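Similar to yteR (Bacilus subtilis) (PDB 4WU0) probably hydrolyses unsaturated rhamnogalacturonan fragments of pectin as a glycoside hydrolase of family GH105. Local coordinates at residues A[53-58]-A[92-97]; A[67-72]-A[103-108]; A[72-77]-A[117-122]; A[79-84]-A[135-140]. One frame throughout, in Å; residues are numbered along the deposited sequence.

Interaction 1 of 4, residues A[53-58]-A[92-97]; sequences TMDTFI and KEKYRK
K94 reaches across to D55 and I58 with its ammonium group, and the Y95 ring packs near I58. At K94 the CG atom sits between the backbone N and the carbonyl carbon (chi1 74°). The chain then runs extended, which carries NZ to the turn at 55-58. NZ gives a hydrogen bond to the backbone oxygen O of I58, 2.8 Å away. The C=O...donor angle is 155°, with the donor tilted somewhat from the carbonyl plane. NZ also makes a salt bridge to OD1 of D55 at 3.0 Å. It meets that carboxylate from above its plane, 35° out of it. The ammonium thus joins one carboxylate and one peptide oxygen. On the way there, CG of K94 touches CG2 of I58 at 3.9 Å, and CD passes close by.

Y95 comes next. Its CD1 lies 4.3 Å from CG2 of I58, an oblique apolar contact. Its OH donates to a water at 2.6 Å that lies at the ring edge, in plane. The same water donates to OD1 of D55 at 2.7 Å. That oxygen therefore accepts from both K94 and the water. The turn itself is held by M54, whose O accepts from the backbone N of both F57 and I58.

The contact joins the region of helix 44-54 to the start of helix 93-108. M54 packs on L83 and L86 of helix 80-90 and on L31 of helix 25-41. Y95 also touches T90, and R96 turns to Y142 and F146 of helix 129-146.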
# COMPACT_ATOMS: atom_id res chain seq x y z
N THR A 53 -17.48 -9.64 -5.10
CA THR A 53 -16.78 -9.42 -3.83
C THR A 53 -17.32 -8.13 -3.16
O THR A 53 -17.67 -8.12 -1.97
CB THR A 53 -15.26 -9.33 -4.04
OG1 THR A 53 -14.79 -10.57 -4.59
CG2 THR A 53 -14.52 -9.04 -2.72
N MET A 54 -17.42 -7.06 -3.93
CA MET A 54 -17.83 -5.79 -3.33
C MET A 54 -19.31 -5.75 -3.00
O MET A 54 -19.72 -4.92 -2.20
CB MET A 54 -17.44 -4.61 -4.21
CG MET A 54 -15.94 -4.41 -4.34
SD MET A 54 -15.08 -4.24 -2.77
CE MET A 54 -15.81 -2.74 -2.20
N ASP A 55 -20.09 -6.66 -3.57
CA ASP A 55 -21.51 -6.75 -3.22
C ASP A 55 -21.73 -7.11 -1.76
O ASP A 55 -22.80 -6.85 -1.20
CB ASP A 55 -22.24 -7.75 -4.13
CG ASP A 55 -22.66 -7.13 -5.47
OD1 ASP A 55 -22.75 -5.89 -5.60
OD2 ASP A 55 -22.92 -7.91 -6.42
N THR A 56 -20.74 -7.73 -1.13
CA THR A 56 -20.80 -7.96 0.31
C THR A 56 -20.91 -6.65 1.07
O THR A 56 -21.60 -6.58 2.11
CB THR A 56 -19.53 -8.69 0.80
OG1 THR A 56 -19.60 -10.07 0.42
CG2 THR A 56 -19.39 -8.63 2.32
N PHE A 57 -20.21 -5.64 0.57
CA PHE A 57 -20.03 -4.39 1.32
C PHE A 57 -20.98 -3.29 0.90
O PHE A 57 -21.40 -2.49 1.74
CB PHE A 57 -18.59 -3.89 1.15
CG PHE A 57 -17.57 -4.88 1.63
CD1 PHE A 57 -17.46 -5.18 2.97
CD2 PHE A 57 -16.72 -5.50 0.73
CE1 PHE A 57 -16.52 -6.11 3.43
CE2 PHE A 57 -15.77 -6.43 1.17
CZ PHE A 57 -15.67 -6.73 2.53
N ILE A 58 -21.26 -3.18 -0.39
CA ILE A 58 -21.97 -2.01 -0.89
C ILE A 58 -23.46 -2.28 -1.06
O ILE A 58 -23.88 -2.98 -2.00
CB ILE A 58 -21.39 -1.50 -2.22
CG1 ILE A 58 -19.86 -1.43 -2.16
CG2 ILE A 58 -21.95 -0.13 -2.55
CD1 ILE A 58 -19.31 -0.60 -1.00
N LYS A 92 -22.72 2.36 -12.00
CA LYS A 92 -23.80 2.09 -11.05
C LYS A 92 -23.79 3.07 -9.89
O LYS A 92 -22.77 3.30 -9.25
CB LYS A 92 -23.77 0.65 -10.54
CG LYS A 92 -24.01 -0.40 -11.63
CD LYS A 92 -25.36 -0.22 -12.34
CE LYS A 92 -25.62 -1.38 -13.29
NZ LYS A 92 -26.84 -1.20 -14.14
N GLU A 93 -24.95 3.65 -9.61
CA GLU A 93 -25.04 4.75 -8.66
C GLU A 93 -24.61 4.36 -7.24
O GLU A 93 -24.08 5.20 -6.51
CB GLU A 93 -26.46 5.33 -8.67
CG GLU A 93 -26.63 6.63 -7.85
CD GLU A 93 -25.73 7.78 -8.32
OE1 GLU A 93 -25.14 7.70 -9.42
OE2 GLU A 93 -25.61 8.77 -7.56
N LYS A 94 -24.81 3.10 -6.84
CA LYS A 94 -24.52 2.73 -5.47
C LYS A 94 -23.03 2.91 -5.17
O LYS A 94 -22.65 3.20 -4.05
CB LYS A 94 -24.99 1.31 -5.14
CG LYS A 94 -24.16 0.16 -5.72
CD LYS A 94 -24.76 -1.16 -5.23
CE LYS A 94 -23.83 -2.36 -5.40
NZ LYS A 94 -24.36 -3.57 -4.67
N TYR A 95 -22.18 2.75 -6.19
CA TYR A 95 -20.76 2.92 -5.98
C TYR A 95 -20.44 4.39 -5.74
O TYR A 95 -19.61 4.73 -4.90
CB TYR A 95 -19.96 2.41 -7.19
CG TYR A 95 -20.12 0.93 -7.46
CD1 TYR A 95 -20.02 -0.00 -6.44
CD2 TYR A 95 -20.39 0.48 -8.74
CE1 TYR A 95 -20.16 -1.34 -6.69
CE2 TYR A 95 -20.53 -0.86 -9.00
CZ TYR A 95 -20.42 -1.78 -7.98
OH TYR A 95 -20.58 -3.13 -8.27
N ARG A 96 -21.07 5.26 -6.51
CA ARG A 96 -20.87 6.69 -6.34
C ARG A 96 -21.37 7.14 -4.97
O ARG A 96 -20.71 7.95 -4.30
CB ARG A 96 -21.57 7.48 -7.44
CG ARG A 96 -21.40 8.97 -7.33
CD ARG A 96 -20.00 9.41 -7.65
NE ARG A 96 -19.85 10.86 -7.48
CZ ARG A 96 -19.18 11.46 -6.51
NH1 ARG A 96 -18.55 10.76 -5.57
NH2 ARG A 96 -19.14 12.79 -6.47
N LYS A 97 -22.50 6.61 -4.52
CA LYS A 97 -23.02 7.00 -3.21
C LYS A 97 -22.09 6.53 -2.09
O LYS A 97 -21.88 7.24 -1.12
CB LYS A 97 -24.44 6.46 -2.98
CG LYS A 97 -25.50 7.13 -3.82
CD LYS A 97 -26.84 6.44 -3.62
CE LYS A 97 -27.95 7.13 -4.39
NZ LYS A 97 -29.14 6.25 -4.44
O HOH W 1 -20.41 -4.70 -6.16

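Interaction 2 of 4, residues A[67-72]-A[103-108]; sequences YKLEEY and RKQIDN
L69 and Q105 bring the two backbones closest, with their CA atoms 5.8 Å apart. Residues 69-71 form a short 3-10 segment in a loop. Residues 103-108 belong to helix 93-108. Y72, just after the 3-10 segment, has left-handed helical backbone angles, and its ring lies against the last turn of the helix segment, by Q105 and N108.

Q105 is the centre of the contact. Its CG is anti to the backbone N (chi1 -173°) and the chain is extended, which takes the amide out between Y67 and Y72. The OH of Y67 donates to OE1 of Q105 at 2.7 Å. It lies in the carbonyl plane, on a lone pair. The Y67 ring and the amide are nearly coplanar, 14° apart. The amide nitrogen NE2 bonds ND1 of H109 and, weakly, the O of N73. The L69 and Q105 side chains run antiparallel to each other, with CD1 of L69 3.5 Å from the backbone N of Q105.

The Y72 ring stands nearly perpendicular to the Q105 amide. Its CD1 touches CG of Q105 at 3.7 Å. The O of Q105 lies at the ring edge, 3.4 Å from CE1. Over one face is the O of N108. Over the centre of the opposite face is the O of L69. A water links OH of Y72, at 2.8 Å, to the O of K104, at 2.7 Å.

This is a loop folded onto a helix near the surface. Such loops join successive helices in the (alpha/alpha)6 barrel expected of this six-hairpin family.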
# COMPACT_ATOMS: atom_id res chain seq x y z
N TYR A 67 -18.25 -0.56 7.76
CA TYR A 67 -17.63 0.76 7.79
C TYR A 67 -18.35 1.65 8.78
O TYR A 67 -19.57 1.67 8.79
CB TYR A 67 -17.73 1.38 6.41
CG TYR A 67 -17.28 2.82 6.35
CD1 TYR A 67 -15.96 3.17 6.61
CD2 TYR A 67 -18.17 3.84 6.05
CE1 TYR A 67 -15.54 4.48 6.55
CE2 TYR A 67 -17.77 5.15 5.99
CZ TYR A 67 -16.45 5.48 6.24
OH TYR A 67 -16.07 6.81 6.19
N LYS A 68 -17.61 2.36 9.63
CA LYS A 68 -18.24 3.39 10.47
C LYS A 68 -17.35 4.62 10.41
O LYS A 68 -16.20 4.60 10.85
CB LYS A 68 -18.46 2.93 11.91
CG LYS A 68 -19.28 3.93 12.75
CD LYS A 68 -19.67 3.32 14.10
CE LYS A 68 -20.11 4.39 15.10
NZ LYS A 68 -20.48 3.80 16.42
N LEU A 69 -17.89 5.65 9.79
CA LEU A 69 -17.17 6.88 9.56
C LEU A 69 -16.58 7.45 10.84
O LEU A 69 -15.44 7.91 10.87
CB LEU A 69 -18.12 7.88 8.91
CG LEU A 69 -17.54 9.25 8.56
CD1 LEU A 69 -18.23 9.79 7.33
CD2 LEU A 69 -17.71 10.18 9.73
N GLU A 70 -17.39 7.44 11.91
CA GLU A 70 -17.00 8.05 13.17
C GLU A 70 -15.84 7.37 13.89
O GLU A 70 -15.34 7.90 14.88
CB GLU A 70 -18.22 8.16 14.10
CG GLU A 70 -19.26 9.17 13.63
CD GLU A 70 -20.14 8.67 12.48
OE1 GLU A 70 -20.11 7.46 12.16
OE2 GLU A 70 -20.87 9.51 11.91
N GLU A 71 -15.39 6.22 13.42
CA GLU A 71 -14.17 5.63 13.97
C GLU A 71 -12.93 6.38 13.50
O GLU A 71 -11.87 6.26 14.11
CB GLU A 71 -14.07 4.15 13.58
CG GLU A 71 -15.05 3.32 14.40
CD GLU A 71 -15.14 1.87 13.97
OE1 GLU A 71 -14.43 1.48 13.00
OE2 GLU A 71 -15.92 1.14 14.61
N TYR A 72 -13.07 7.12 12.40
CA TYR A 72 -11.97 7.88 11.79
C TYR A 72 -10.72 6.99 11.69
O TYR A 72 -9.66 7.31 12.21
CB TYR A 72 -11.75 9.21 12.53
CG TYR A 72 -12.86 10.19 12.22
CD1 TYR A 72 -13.00 10.71 10.95
CD2 TYR A 72 -13.80 10.55 13.18
CE1 TYR A 72 -14.00 11.57 10.63
CE2 TYR A 72 -14.83 11.42 12.86
CZ TYR A 72 -14.92 11.93 11.58
OH TYR A 72 -15.94 12.79 11.27
N ARG A 103 -15.84 9.90 1.24
CA ARG A 103 -15.28 11.24 1.12
C ARG A 103 -15.67 12.12 2.31
O ARG A 103 -14.91 12.99 2.73
CB ARG A 103 -15.72 11.88 -0.20
CG ARG A 103 -15.37 13.34 -0.35
CD ARG A 103 -13.88 13.58 -0.38
NE ARG A 103 -13.58 14.99 -0.56
CZ ARG A 103 -13.62 15.90 0.41
NH1 ARG A 103 -13.95 15.54 1.65
NH2 ARG A 103 -13.32 17.16 0.16
N LYS A 104 -16.87 11.89 2.86
CA LYS A 104 -17.33 12.65 4.02
C LYS A 104 -16.40 12.45 5.24
O LYS A 104 -16.28 13.33 6.07
CB LYS A 104 -18.79 12.29 4.35
CG LYS A 104 -19.37 12.99 5.57
CD LYS A 104 -19.28 14.49 5.43
CE LYS A 104 -19.99 15.23 6.56
NZ LYS A 104 -19.56 16.65 6.61
N GLN A 105 -15.73 11.31 5.34
CA GLN A 105 -14.79 11.10 6.43
C GLN A 105 -13.65 12.13 6.42
O GLN A 105 -13.19 12.59 7.45
CB GLN A 105 -14.19 9.69 6.37
CG GLN A 105 -13.33 9.36 7.57
CD GLN A 105 -12.83 7.92 7.58
OE1 GLN A 105 -13.56 6.99 7.23
NE2 GLN A 105 -11.58 7.75 7.99
N ILE A 106 -13.22 12.49 5.22
CA ILE A 106 -12.12 13.43 5.05
C ILE A 106 -12.46 14.81 5.59
O ILE A 106 -11.58 15.54 6.03
CB ILE A 106 -11.65 13.43 3.57
CG1 ILE A 106 -10.97 12.11 3.29
CG2 ILE A 106 -10.69 14.58 3.30
CD1 ILE A 106 -10.72 11.82 1.80
N ASP A 107 -13.75 15.15 5.59
CA ASP A 107 -14.18 16.46 6.08
C ASP A 107 -13.68 16.78 7.49
O ASP A 107 -13.20 17.89 7.74
CB ASP A 107 -15.71 16.55 6.09
CG ASP A 107 -16.31 16.60 4.70
OD1 ASP A 107 -15.55 16.64 3.73
OD2 ASP A 107 -17.55 16.63 4.59
N ASN A 108 -13.78 15.81 8.40
CA ASN A 108 -13.47 16.06 9.80
C ASN A 108 -12.47 15.07 10.39
O ASN A 108 -12.25 15.07 11.59
CB ASN A 108 -14.75 16.03 10.64
CG ASN A 108 -15.74 17.11 10.23
OD1 ASN A 108 -15.42 18.29 10.25
ND2 ASN A 108 -16.94 16.70 9.83
O HOH W 2 -13.49 5.27 9.66
O HOH W 3 -16.28 13.83 8.70

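Interaction 3 of 4, residues A[72-77]-A[117-122]; sequences YNIDHL and FWHKNI
I74 and H119 meet through a backbone hydrogen bond, N of I74 to O of H119 at 2.9 Å, nearly along the C=O axis. N121 N donates to O of Y72 at 3.0 Å, from above the carbonyl plane. These bonds flank N73 and K120, which form a single beta bridge. Their side chains lie side by side, with OD1 of N73 3.4 Å from CE of K120. CG1 of I74 is anti to the backbone N (chi1 -155°), which carries CD1 to CD2 of F117 at 3.7 Å.

Further out, OD1 of N73 accepts from the N of D75, an Asx turn at the entry to 74-77. H119 stacks on W128. The contact ties the loop between helices 44-54 and 80-90 to the loop between helix 93-108 and strand 126-128.

OD2 of D75 and NZ of K120 are 4.0 Å apart. One water accepts from NZ of K120 and from ND2 of N73 and donates to OD2 of D75. A second water donates to the same OD2 and lies 2.8 Å from NE2 of H119. OD2 thus accepts from both waters, and its attraction to K120 probably acts across water, not through a direct salt bridge.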
# COMPACT_ATOMS: atom_id res chain seq x y z
N TYR A 72 -13.07 7.12 12.40
CA TYR A 72 -11.97 7.88 11.79
C TYR A 72 -10.72 6.99 11.69
O TYR A 72 -9.66 7.31 12.21
CB TYR A 72 -11.75 9.21 12.53
CG TYR A 72 -12.86 10.19 12.22
CD1 TYR A 72 -13.00 10.71 10.95
CD2 TYR A 72 -13.80 10.55 13.18
CE1 TYR A 72 -14.00 11.57 10.63
CE2 TYR A 72 -14.83 11.42 12.86
CZ TYR A 72 -14.92 11.93 11.58
OH TYR A 72 -15.94 12.79 11.27
N ASN A 73 -10.88 5.88 10.99
CA ASN A 73 -9.82 4.90 10.75
C ASN A 73 -9.34 5.12 9.32
O ASN A 73 -10.11 4.93 8.38
CB ASN A 73 -10.39 3.48 10.93
CG ASN A 73 -9.36 2.39 10.69
OD1 ASN A 73 -8.32 2.61 10.06
ND2 ASN A 73 -9.66 1.18 11.18
N ILE A 74 -8.10 5.57 9.12
CA ILE A 74 -7.66 5.90 7.77
C ILE A 74 -7.67 4.67 6.85
O ILE A 74 -7.86 4.81 5.63
CB ILE A 74 -6.28 6.60 7.76
CG1 ILE A 74 -6.09 7.46 6.52
CG2 ILE A 74 -5.13 5.60 7.89
CD1 ILE A 74 -6.86 8.74 6.56
N ASP A 75 -7.49 3.48 7.42
CA ASP A 75 -7.49 2.23 6.65
C ASP A 75 -8.78 2.06 5.89
O ASP A 75 -8.80 1.45 4.81
CB ASP A 75 -7.32 0.97 7.51
CG ASP A 75 -5.94 0.83 8.09
OD1 ASP A 75 -4.99 1.46 7.60
OD2 ASP A 75 -5.80 0.06 9.05
N HIS A 76 -9.88 2.56 6.47
CA HIS A 76 -11.21 2.38 5.89
C HIS A 76 -11.44 3.15 4.60
O HIS A 76 -12.45 2.93 3.94
CB HIS A 76 -12.27 2.80 6.90
CG HIS A 76 -12.50 1.79 7.97
ND1 HIS A 76 -11.77 0.63 8.05
CD2 HIS A 76 -13.38 1.76 8.99
CE1 HIS A 76 -12.20 -0.08 9.08
NE2 HIS A 76 -13.17 0.58 9.66
N LEU A 77 -10.51 4.02 4.20
CA LEU A 77 -10.61 4.73 2.93
C LEU A 77 -10.05 3.97 1.74
O LEU A 77 -10.38 4.25 0.60
CB LEU A 77 -9.94 6.11 3.02
CG LEU A 77 -10.55 7.01 4.09
CD1 LEU A 77 -9.83 8.34 4.08
CD2 LEU A 77 -12.05 7.23 3.91
N PHE A 117 -3.37 13.67 8.34
CA PHE A 117 -4.35 12.79 8.97
C PHE A 117 -3.70 11.92 10.07
O PHE A 117 -2.69 11.25 9.84
CB PHE A 117 -4.95 11.83 7.94
CG PHE A 117 -5.71 12.48 6.81
CD1 PHE A 117 -6.66 13.47 7.04
CD2 PHE A 117 -5.51 12.06 5.51
CE1 PHE A 117 -7.37 14.05 5.99
CE2 PHE A 117 -6.21 12.61 4.45
CZ PHE A 117 -7.14 13.60 4.69
N TRP A 118 -4.32 11.90 11.24
CA TRP A 118 -4.03 10.85 12.21
C TRP A 118 -4.31 9.48 11.58
O TRP A 118 -5.26 9.31 10.82
CB TRP A 118 -4.96 10.95 13.42
CG TRP A 118 -4.78 12.12 14.31
CD1 TRP A 118 -3.87 13.14 14.19
CD2 TRP A 118 -5.53 12.39 15.50
NE1 TRP A 118 -4.01 14.03 15.23
CE2 TRP A 118 -5.04 13.60 16.04
CE3 TRP A 118 -6.58 11.73 16.15
CZ2 TRP A 118 -5.54 14.15 17.21
CZ3 TRP A 118 -7.09 12.28 17.31
CH2 TRP A 118 -6.57 13.48 17.83
N HIS A 119 -3.49 8.51 11.92
CA HIS A 119 -3.69 7.17 11.40
C HIS A 119 -5.10 6.62 11.76
O HIS A 119 -5.82 6.08 10.89
CB HIS A 119 -2.61 6.23 11.91
CG HIS A 119 -2.60 4.94 11.18
ND1 HIS A 119 -2.39 4.89 9.82
CD2 HIS A 119 -2.86 3.68 11.58
CE1 HIS A 119 -2.51 3.63 9.41
NE2 HIS A 119 -2.78 2.88 10.47
N LYS A 120 -5.51 6.76 13.02
CA LYS A 120 -6.86 6.43 13.44
C LYS A 120 -7.21 7.31 14.64
O LYS A 120 -6.32 7.82 15.32
CB LYS A 120 -7.02 4.97 13.90
CG LYS A 120 -6.56 3.91 12.92
CD LYS A 120 -6.87 2.50 13.43
CE LYS A 120 -6.32 1.44 12.49
NZ LYS A 120 -6.65 0.09 12.98
N ASN A 121 -8.49 7.45 14.92
CA ASN A 121 -8.90 8.15 16.14
C ASN A 121 -8.25 7.53 17.39
O ASN A 121 -7.91 8.27 18.34
CB ASN A 121 -10.43 8.15 16.28
CG ASN A 121 -11.01 9.51 16.62
OD1 ASN A 121 -10.35 10.55 16.51
ND2 ASN A 121 -12.28 9.52 17.00
N ILE A 122 -8.05 6.21 17.39
CA ILE A 122 -7.45 5.54 18.56
C ILE A 122 -5.94 5.71 18.62
O ILE A 122 -5.30 5.29 19.60
CB ILE A 122 -7.77 4.02 18.63
CG1 ILE A 122 -7.27 3.31 17.38
CG2 ILE A 122 -9.25 3.78 18.89
CD1 ILE A 122 -7.31 1.81 17.50
O HOH W 4 -7.78 -0.97 10.51
O HOH W 5 -3.71 0.21 10.60

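Interaction 4 of 4, residues A[79-84]-A[135-140]; sequences NGKILI and GATFYA
The F138 ring leans obliquely on the start of helix 80-90. CE1 lies 3.5 Å from CA of G80, and CD1 is 3.8 Å from the N of K81. G80 has no side chain, and the F138 ring lies directly against its backbone. I84, a turn further on, brings its CD1 to CE1 of F138 at 4.1 Å, again obliquely. F138 has CG anti to the backbone N (chi1 158°), which swings the ring across to helix 80-90. L77 also packs against it.

The two helical segments run in nearly the same direction, 17° apart, with axes 9.8 Å from each other. In the chain, helix 93-108 comes between them. This pattern is consistent with two helices of one ring of an (alpha/alpha)6 barrel, the fold expected of this family.

K81 stretches over the backbone of helix 129-146. Its chain is extended beyond CG. CE lies 3.6 Å from the N of F138, and NZ is 3.8 Å from CG2 of T137. K81 is buried, and its NZ has polar partners outside the two segments: it bonds OD1 of N78 and the O of Y133, and it makes a cation-pi contact with the Y133 ring. The OG1 of T137 bonds the O of L132 and OG1 of T212 on helix 199-215.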
# COMPACT_ATOMS: atom_id res chain seq x y z
N ASN A 79 -10.44 1.11 0.32
CA ASN A 79 -11.35 0.38 -0.55
C ASN A 79 -12.19 1.32 -1.44
O ASN A 79 -12.86 0.88 -2.35
CB ASN A 79 -12.24 -0.56 0.26
CG ASN A 79 -11.49 -1.74 0.81
OD1 ASN A 79 -10.37 -2.04 0.41
ND2 ASN A 79 -12.13 -2.45 1.73
N GLY A 80 -12.10 2.63 -1.20
CA GLY A 80 -12.67 3.57 -2.13
C GLY A 80 -12.02 3.53 -3.51
O GLY A 80 -12.63 3.90 -4.51
N LYS A 81 -10.75 3.13 -3.58
CA LYS A 81 -10.07 3.08 -4.87
C LYS A 81 -10.75 2.09 -5.81
O LYS A 81 -11.02 2.43 -6.96
CB LYS A 81 -8.61 2.71 -4.69
CG LYS A 81 -7.85 3.70 -3.83
CD LYS A 81 -6.52 3.10 -3.44
CE LYS A 81 -5.69 4.02 -2.58
NZ LYS A 81 -4.40 3.36 -2.23
N ILE A 82 -11.01 0.86 -5.35
CA ILE A 82 -11.74 -0.06 -6.22
C ILE A 82 -13.14 0.45 -6.55
O ILE A 82 -13.66 0.17 -7.63
CB ILE A 82 -11.75 -1.51 -5.68
CG1 ILE A 82 -12.23 -2.50 -6.76
CG2 ILE A 82 -12.55 -1.65 -4.42
CD1 ILE A 82 -11.24 -2.73 -7.92
N LEU A 83 -13.78 1.17 -5.63
CA LEU A 83 -15.09 1.75 -5.91
C LEU A 83 -15.04 2.77 -7.06
O LEU A 83 -15.97 2.83 -7.87
CB LEU A 83 -15.70 2.39 -4.67
CG LEU A 83 -16.05 1.44 -3.52
CD1 LEU A 83 -16.60 2.25 -2.34
CD2 LEU A 83 -17.08 0.42 -3.96
N ILE A 84 -13.96 3.55 -7.14
CA ILE A 84 -13.77 4.45 -8.28
C ILE A 84 -13.72 3.66 -9.57
O ILE A 84 -14.37 4.01 -10.56
CB ILE A 84 -12.54 5.35 -8.11
CG1 ILE A 84 -12.75 6.27 -6.92
CG2 ILE A 84 -12.27 6.19 -9.37
CD1 ILE A 84 -11.51 7.04 -6.49
N GLY A 135 -5.12 6.62 2.70
CA GLY A 135 -5.87 7.86 2.87
C GLY A 135 -5.53 8.89 1.82
O GLY A 135 -6.30 9.09 0.91
N ALA A 136 -4.36 9.50 1.95
CA ALA A 136 -3.93 10.52 1.00
C ALA A 136 -4.01 10.05 -0.45
O ALA A 136 -4.45 10.80 -1.32
CB ALA A 136 -2.53 10.97 1.32
N THR A 137 -3.59 8.81 -0.71
CA THR A 137 -3.62 8.28 -2.07
C THR A 137 -5.05 8.05 -2.59
O THR A 137 -5.33 8.30 -3.77
CB THR A 137 -2.76 6.98 -2.20
OG1 THR A 137 -1.42 7.28 -1.78
CG2 THR A 137 -2.71 6.44 -3.61
N PHE A 138 -5.93 7.54 -1.75
CA PHE A 138 -7.32 7.43 -2.15
C PHE A 138 -7.89 8.82 -2.44
O PHE A 138 -8.59 9.03 -3.44
CB PHE A 138 -8.18 6.80 -1.06
CG PHE A 138 -9.64 7.14 -1.18
CD1 PHE A 138 -10.39 6.63 -2.22
CD2 PHE A 138 -10.26 8.01 -0.29
CE1 PHE A 138 -11.76 6.96 -2.36
CE2 PHE A 138 -11.61 8.33 -0.43
CZ PHE A 138 -12.35 7.79 -1.46
N TYR A 139 -7.57 9.77 -1.56
CA TYR A 139 -8.07 11.13 -1.69
C TYR A 139 -7.61 11.71 -3.04
O TYR A 139 -8.37 12.33 -3.76
CB TYR A 139 -7.59 11.98 -0.49
CG TYR A 139 -8.17 13.36 -0.36
CD1 TYR A 139 -9.29 13.76 -1.08
CD2 TYR A 139 -7.61 14.26 0.54
CE1 TYR A 139 -9.79 15.03 -0.94
CE2 TYR A 139 -8.11 15.53 0.68
CZ TYR A 139 -9.20 15.90 -0.06
OH TYR A 139 -9.69 17.19 0.09
N ALA A 140 -6.36 11.45 -3.43
CA ALA A 140 -5.87 11.90 -4.73
C ALA A 140 -6.66 11.31 -5.89
O ALA A 140 -7.01 12.01 -6.83
CB ALA A 140 -4.38 11.58 -4.88

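How the interactions relate
Interactions 2 and 3 are neighbours, with centres about 8 Å apart. They share Y72, and OE1 of Q105 lies 3.7 Å from CD2 of L77. Interactions 1 and 2 both use helix 93-108 but do not touch; their centres are about 17 Å apart. Interaction 4 is the most deeply placed and touches all the others. L83 CD2 lies 3.8 Å from CG1 of I58 in interaction 1. I106 CD1 of interaction 2 is 4.2 Å from CE2 of F138. I74 CG1 of interaction 3 is 3.7 Å from CA of G135. In every pair of contacts the segments alternate along the chain.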